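Local coordinates for protein botulinum neurotoxin type G (Clostridium botulinum, PDB 3MPP) that is a neurotoxin whose receptor-binding domain attaches it to the host cell surface, so that its protease light chain can enter the cytosol, at residues T371-V383 with Y393-R405. The protein carries 4 engineered substitutions. Residues are numbered along the deposited sequence; the frame is centred on the assembly and turned at random.
Sequences TKTFGLFGIGKFV and YDNYFCISQWYLR
Phe377 and Phe397 meet on one face of an antiparallel hairpin, with CD2 of Phe377 3.7 Å from CZ of Phe397. The rings approach obliquely, although their planes are nearly perpendicular, at 89°. With its CG anti to the backbone N (chi1 -168°), Phe397 carries its ring toward Phe377. The CD1 methyl of Ile399 lies at the edge of the Phe377 ring and also meets CB of Phe374. Strands 320-325 and 364-368 supply more apolar contacts to this face, and the Trp420 ring meets Phe397.

The other face holds Leu376, Cys398, Tyr396 and Phe382. CB of Cys398 sits at the edge of the Phe382 ring, 3.6 Å from CE1. The same ring meets Tyr396 obliquely. CG of Leu376 packs against CD2 of Leu404 at 3.6 Å, beside CB of Tyr403.

Between the faces, backbone hydrogen bonds pair Leu376 with Ser400, Gly378 with Cys398, Gly380 with Tyr396, and Phe382 with Asp394. After the strand the chain turns back, and CE2 of Tyr403 comes within 3.5 Å of Gly378 CA. The Tyr403 OH accepts a bond from Ile379 N at 3.1 Å. A water donates to Ile379 O and sits unusually close to the same OH, so that second link is less certain. Ser400 OG accepts from Trp402 N at 3.0 Å, which makes an ST turn. At the hairpin's far end, Lys381 NZ bonds to Asn395 OD1 at 3.2 Å, but close contacts round the lysine make the exact geometry doubtful.

Ser400 to Tyr403 form the inferred ganglioside-binding motif of the C-terminal, trefoil-family subdomain. The ST turn probably holds the start of the motif and Tyr403 its end against the hairpin, which may help to position Trp402, the inferred ganglioside-binding residue.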
loop_
_atom_site.group_PDB
_atom_site.type_symbol
_atom_site.label_atom_id
_atom_site.label_comp_id
_atom_site.label_asym_id
_atom_site.label_seq_id
_atom_site.Cartn_x
_atom_site.Cartn_y
_atom_site.Cartn_z
ATOM N N THR A 371 16.132 24.979 -17.515
ATOM C CA THR A 371 15.149 26.030 -17.713
ATOM C C THR A 371 14.145 25.514 -18.743
ATOM O O THR A 371 13.126 26.146 -19.020
ATOM C CB THR A 371 15.811 27.324 -18.229
ATOM O OG1 THR A 371 14.864 28.398 -18.196
ATOM C CG2 THR A 371 16.315 27.137 -19.655
ATOM N N LYS A 372 14.456 24.351 -19.308
ATOM C CA LYS A 372 13.602 23.713 -20.295
ATOM C C LYS A 372 12.901 22.505 -19.661
ATOM O O LYS A 372 13.557 21.567 -19.213
ATOM C CB LYS A 372 14.438 23.269 -21.497
ATOM C CG LYS A 372 13.727 23.365 -22.846
ATOM C CD LYS A 372 12.532 22.423 -22.938
ATOM C CE LYS A 372 11.832 22.539 -24.292
ATOM N NZ LYS A 372 10.744 21.525 -24.466
ATOM N N THR A 373 11.572 22.540 -19.637
ATOM C CA THR A 373 10.780 21.440 -19.104
ATOM C C THR A 373 10.297 20.585 -20.271
ATOM O O THR A 373 9.734 21.106 -21.231
ATOM C CB THR A 373 9.557 21.959 -18.303
ATOM O OG1 THR A 373 9.994 22.856 -17.274
ATOM C CG2 THR A 373 8.797 20.801 -17.669
ATOM N N PHE A 374 10.522 19.278 -20.200
ATOM C CA PHE A 374 10.126 18.394 -21.296
ATOM C C PHE A 374 8.758 17.743 -21.079
ATOM O O PHE A 374 8.173 17.193 -22.007
ATOM C CB PHE A 374 11.218 17.352 -21.588
ATOM C CG PHE A 374 12.529 17.964 -21.990
ATOM C CD1 PHE A 374 12.663 18.603 -23.212
ATOM C CD2 PHE A 374 13.616 17.928 -21.137
ATOM C CE1 PHE A 374 13.858 19.188 -23.577
ATOM C CE2 PHE A 374 14.820 18.510 -21.502
ATOM C CZ PHE A 374 14.939 19.140 -22.725
ATOM N N GLY A 375 8.252 17.820 -19.850
ATOM C CA GLY A 375 6.954 17.259 -19.520
ATOM C C GLY A 375 7.020 16.136 -18.497
ATOM O O GLY A 375 8.058 15.927 -17.873
ATOM N N LEU A 376 5.900 15.436 -18.322
ATOM C CA LEU A 376 5.824 14.287 -17.424
ATOM C C LEU A 376 5.709 13.003 -18.250
ATOM O O LEU A 376 5.189 13.028 -19.380
ATOM C CB LEU A 376 4.601 14.427 -16.494
ATOM C CG LEU A 376 4.583 15.648 -15.562
ATOM C CD1 LEU A 376 3.316 15.625 -14.625
ATOM C CD2 LEU A 376 5.863 15.672 -14.758
ATOM N N PHE A 377 6.210 11.891 -17.709
ATOM C CA PHE A 377 5.995 10.579 -18.322
ATOM C C PHE A 377 4.515 10.222 -18.271
ATOM O O PHE A 377 3.823 10.478 -17.273
ATOM C CB PHE A 377 6.757 9.473 -17.573
ATOM C CG PHE A 377 8.236 9.438 -17.843
ATOM C CD1 PHE A 377 8.924 10.568 -18.288
ATOM C CD2 PHE A 377 8.956 8.273 -17.591
ATOM C CE1 PHE A 377 10.292 10.517 -18.534
ATOM C CE2 PHE A 377 10.327 8.222 -17.827
ATOM C CZ PHE A 377 10.994 9.337 -18.299
ATOM N N GLY A 378 4.043 9.580 -19.330
ATOM C CA GLY A 378 2.655 9.173 -19.428
ATOM C C GLY A 378 2.502 8.156 -20.537
ATOM O O GLY A 378 3.468 7.463 -20.916
ATOM N N ILE A 379 1.292 8.067 -21.057
ATOM C CA ILE A 379 0.982 7.172 -22.162
ATOM C C ILE A 379 0.213 7.998 -23.181
ATOM O O ILE A 379 -0.776 8.673 -22.834
ATOM C CB ILE A 379 0.151 5.966 -21.694
ATOM C CG1 ILE A 379 0.917 5.173 -20.633
ATOM C CG2 ILE A 379 -0.191 5.033 -22.872
ATOM C CD1 ILE A 379 0.119 4.008 -20.029
ATOM N N GLY A 380 0.685 7.993 -24.423
ATOM C CA GLY A 380 0.077 8.837 -25.433
ATOM C C GLY A 380 -0.239 8.105 -26.720
ATOM O O GLY A 380 0.353 7.076 -27.021
ATOM N N LYS A 381 -1.175 8.650 -27.487
ATOM C CA LYS A 381 -1.562 8.072 -28.772
ATOM C C LYS A 381 -0.672 8.634 -29.865
ATOM O O LYS A 381 -0.584 9.839 -30.006
ATOM C CB LYS A 381 -3.013 8.437 -29.094
ATOM C CG LYS A 381 -4.047 7.521 -28.498
ATOM C CD LYS A 381 -5.449 8.083 -28.701
ATOM C CE LYS A 381 -6.441 6.965 -28.943
ATOM N NZ LYS A 381 -5.977 5.691 -28.318
ATOM N N PHE A 382 -0.020 7.763 -30.633
ATOM C CA PHE A 382 0.869 8.187 -31.710
ATOM C C PHE A 382 0.500 7.445 -33.004
ATOM O O PHE A 382 -0.228 6.452 -32.963
ATOM C CB PHE A 382 2.343 7.890 -31.372
ATOM C CG PHE A 382 2.903 8.711 -30.221
ATOM C CD1 PHE A 382 2.637 8.364 -28.894
ATOM C CD2 PHE A 382 3.708 9.809 -30.472
ATOM C CE1 PHE A 382 3.161 9.120 -27.839
ATOM C CE2 PHE A 382 4.239 10.578 -29.432
ATOM C CZ PHE A 382 3.961 10.226 -28.103
ATOM N N VAL A 383 1.020 7.905 -34.142
ATOM C CA VAL A 383 0.708 7.274 -35.429
ATOM C C VAL A 383 1.511 6.003 -35.653
ATOM O O VAL A 383 2.542 5.794 -35.011
ATOM C CB VAL A 383 0.913 8.237 -36.624
ATOM C CG1 VAL A 383 -0.252 9.220 -36.716
ATOM C CG2 VAL A 383 2.228 8.970 -36.499
ATOM N N TYR A 393 -2.616 3.689 -35.466
ATOM C CA TYR A 393 -2.097 4.346 -34.267
ATOM C C TYR A 393 -2.029 3.420 -33.045
ATOM O O TYR A 393 -2.771 2.432 -32.946
ATOM C CB TYR A 393 -2.929 5.587 -33.934
ATOM C CG TYR A 393 -4.203 5.287 -33.185
ATOM C CD1 TYR A 393 -4.200 5.160 -31.802
ATOM C CD2 TYR A 393 -5.411 5.139 -33.856
ATOM C CE1 TYR A 393 -5.360 4.885 -31.107
ATOM C CE2 TYR A 393 -6.583 4.865 -33.167
ATOM C CZ TYR A 393 -6.550 4.741 -31.791
ATOM O OH TYR A 393 -7.703 4.470 -31.090
ATOM N N ASP A 394 -1.144 3.754 -32.108
ATOM C CA ASP A 394 -0.971 2.945 -30.899
ATOM C C ASP A 394 -0.620 3.820 -29.702
ATOM O O ASP A 394 -0.283 4.997 -29.857
ATOM C CB ASP A 394 0.133 1.908 -31.095
ATOM C CG ASP A 394 -0.232 0.854 -32.121
ATOM O OD1 ASP A 394 -0.071 1.120 -33.332
ATOM O OD2 ASP A 394 -0.673 -0.240 -31.714
ATOM N N ASN A 395 -0.715 3.238 -28.513
ATOM C CA ASN A 395 -0.439 3.962 -27.281
ATOM C C ASN A 395 0.978 3.646 -26.817
ATOM O O ASN A 395 1.347 2.482 -26.720
ATOM C CB ASN A 395 -1.477 3.595 -26.206
ATOM C CG ASN A 395 -2.865 4.089 -26.562
ATOM O OD1 ASN A 395 -2.999 5.097 -27.257
ATOM N ND2 ASN A 395 -3.898 3.392 -26.102
ATOM N N TYR A 396 1.767 4.684 -26.547
ATOM C CA TYR A 396 3.183 4.513 -26.227
ATOM C C TYR A 396 3.556 5.188 -24.916
ATOM O O TYR A 396 2.996 6.230 -24.571
ATOM C CB TYR A 396 4.063 5.106 -27.332
ATOM C CG TYR A 396 4.042 4.313 -28.610
ATOM C CD1 TYR A 396 4.924 3.259 -28.808
ATOM C CD2 TYR A 396 3.139 4.613 -29.620
ATOM C CE1 TYR A 396 4.914 2.525 -29.980
ATOM C CE2 TYR A 396 3.124 3.888 -30.803
ATOM C CZ TYR A 396 4.011 2.843 -30.970
ATOM O OH TYR A 396 3.999 2.113 -32.134
ATOM N N PHE A 397 4.490 4.563 -24.198
ATOM C CA PHE A 397 5.213 5.161 -23.073
ATOM C C PHE A 397 5.863 6.433 -23.616
ATOM O O PHE A 397 6.687 6.365 -24.521
ATOM C CB PHE A 397 6.284 4.145 -22.638
ATOM C CG PHE A 397 6.969 4.443 -21.309
ATOM C CD1 PHE A 397 6.315 5.107 -20.276
ATOM C CD2 PHE A 397 8.274 3.977 -21.088
ATOM C CE1 PHE A 397 6.966 5.340 -19.047
ATOM C CE2 PHE A 397 8.925 4.199 -19.872
ATOM C CZ PHE A 397 8.266 4.872 -18.849
ATOM N N CYS A 398 5.480 7.599 -23.092
ATOM C CA CYS A 398 5.937 8.852 -23.674
ATOM C C CYS A 398 6.206 9.884 -22.592
ATOM O O CYS A 398 5.939 9.648 -21.417
ATOM C CB CYS A 398 4.873 9.412 -24.640
ATOM S SG CYS A 398 3.403 10.043 -23.789
ATOM N N ILE A 399 6.748 11.025 -23.003
ATOM C CA ILE A 399 6.798 12.209 -22.153
ATOM C C ILE A 399 5.962 13.283 -22.843
ATOM O O ILE A 399 6.029 13.412 -24.073
ATOM C CB ILE A 399 8.259 12.674 -21.900
ATOM C CG1 ILE A 399 8.294 13.875 -20.940
ATOM C CG2 ILE A 399 8.974 12.992 -23.208
ATOM C CD1 ILE A 399 9.684 14.162 -20.341
ATOM N N SER A 400 5.147 14.021 -22.079
ATOM C CA SER A 400 4.266 15.024 -22.679
ATOM C C SER A 400 4.103 16.293 -21.838
ATOM O O SER A 400 3.987 16.229 -20.617
ATOM C CB SER A 400 2.893 14.406 -22.956
ATOM O OG SER A 400 2.032 15.349 -23.549
ATOM N N GLN A 401 4.123 17.445 -22.506
ATOM C CA GLN A 401 3.795 18.719 -21.881
ATOM C C GLN A 401 2.303 18.833 -21.539
ATOM O O GLN A 401 1.905 19.728 -20.803
ATOM C CB GLN A 401 4.153 19.875 -22.827
ATOM C CG GLN A 401 5.536 19.800 -23.425
ATOM C CD GLN A 401 6.600 20.422 -22.544
ATOM O OE1 GLN A 401 7.509 21.094 -23.034
ATOM N NE2 GLN A 401 6.497 20.201 -21.238
ATOM N N TRP A 402 1.478 17.951 -22.104
ATOM C CA TRP A 402 0.033 17.966 -21.846
ATOM C C TRP A 402 -0.262 17.823 -20.354
ATOM O O TRP A 402 -1.201 18.430 -19.827
ATOM C CB TRP A 402 -0.640 16.840 -22.637
ATOM C CG TRP A 402 -1.990 16.388 -22.130
ATOM C CD1 TRP A 402 -2.272 15.206 -21.511
ATOM C CD2 TRP A 402 -3.239 17.100 -22.216
ATOM N NE1 TRP A 402 -3.607 15.137 -21.202
ATOM C CE2 TRP A 402 -4.223 16.287 -21.624
ATOM C CE3 TRP A 402 -3.616 18.341 -22.740
ATOM C CZ2 TRP A 402 -5.564 16.675 -21.538
ATOM C CZ3 TRP A 402 -4.953 18.726 -22.645
ATOM C CH2 TRP A 402 -5.903 17.895 -22.061
ATOM N N TYR A 403 0.561 17.031 -19.679
ATOM C CA TYR A 403 0.360 16.738 -18.259
ATOM C C TYR A 403 0.705 17.905 -17.330
ATOM O O TYR A 403 0.344 17.890 -16.155
ATOM C CB TYR A 403 1.156 15.503 -17.860
ATOM C CG TYR A 403 0.726 14.229 -18.573
ATOM C CD1 TYR A 403 -0.563 13.705 -18.415
ATOM C CD2 TYR A 403 1.624 13.539 -19.385
ATOM C CE1 TYR A 403 -0.934 12.527 -19.058
ATOM C CE2 TYR A 403 1.261 12.379 -20.031
ATOM C CZ TYR A 403 -0.006 11.868 -19.858
ATOM O OH TYR A 403 -0.325 10.705 -20.505
ATOM N N LEU A 404 1.390 18.915 -17.858
ATOM C CA LEU A 404 1.732 20.097 -17.070
ATOM C C LEU A 404 0.746 21.240 -17.284
ATOM O O LEU A 404 0.825 22.265 -16.606
ATOM C CB LEU A 404 3.154 20.579 -17.394
ATOM C CG LEU A 404 4.256 19.597 -16.971
ATOM C CD1 LEU A 404 5.588 20.247 -17.108
ATOM C CD2 LEU A 404 4.034 19.169 -15.534
ATOM N N ARG A 405 -0.162 21.083 -18.245
ATOM C CA ARG A 405 -1.154 22.127 -18.513
ATOM C C ARG A 405 -2.128 22.325 -17.353
ATOM O O ARG A 405 -2.679 21.365 -16.808
ATOM C CB ARG A 405 -1.907 21.850 -19.817
ATOM C CG ARG A 405 -0.971 21.906 -21.027
ATOM C CD ARG A 405 -1.718 21.881 -22.342
ATOM N NE ARG A 405 -2.649 22.998 -22.503
ATOM C CZ ARG A 405 -3.367 23.187 -23.604
ATOM N NH1 ARG A 405 -3.229 22.334 -24.614
ATOM N NH2 ARG A 405 -4.211 24.211 -23.703
HETATM O O HOH W 1 -2.447 9.304 -20.589
#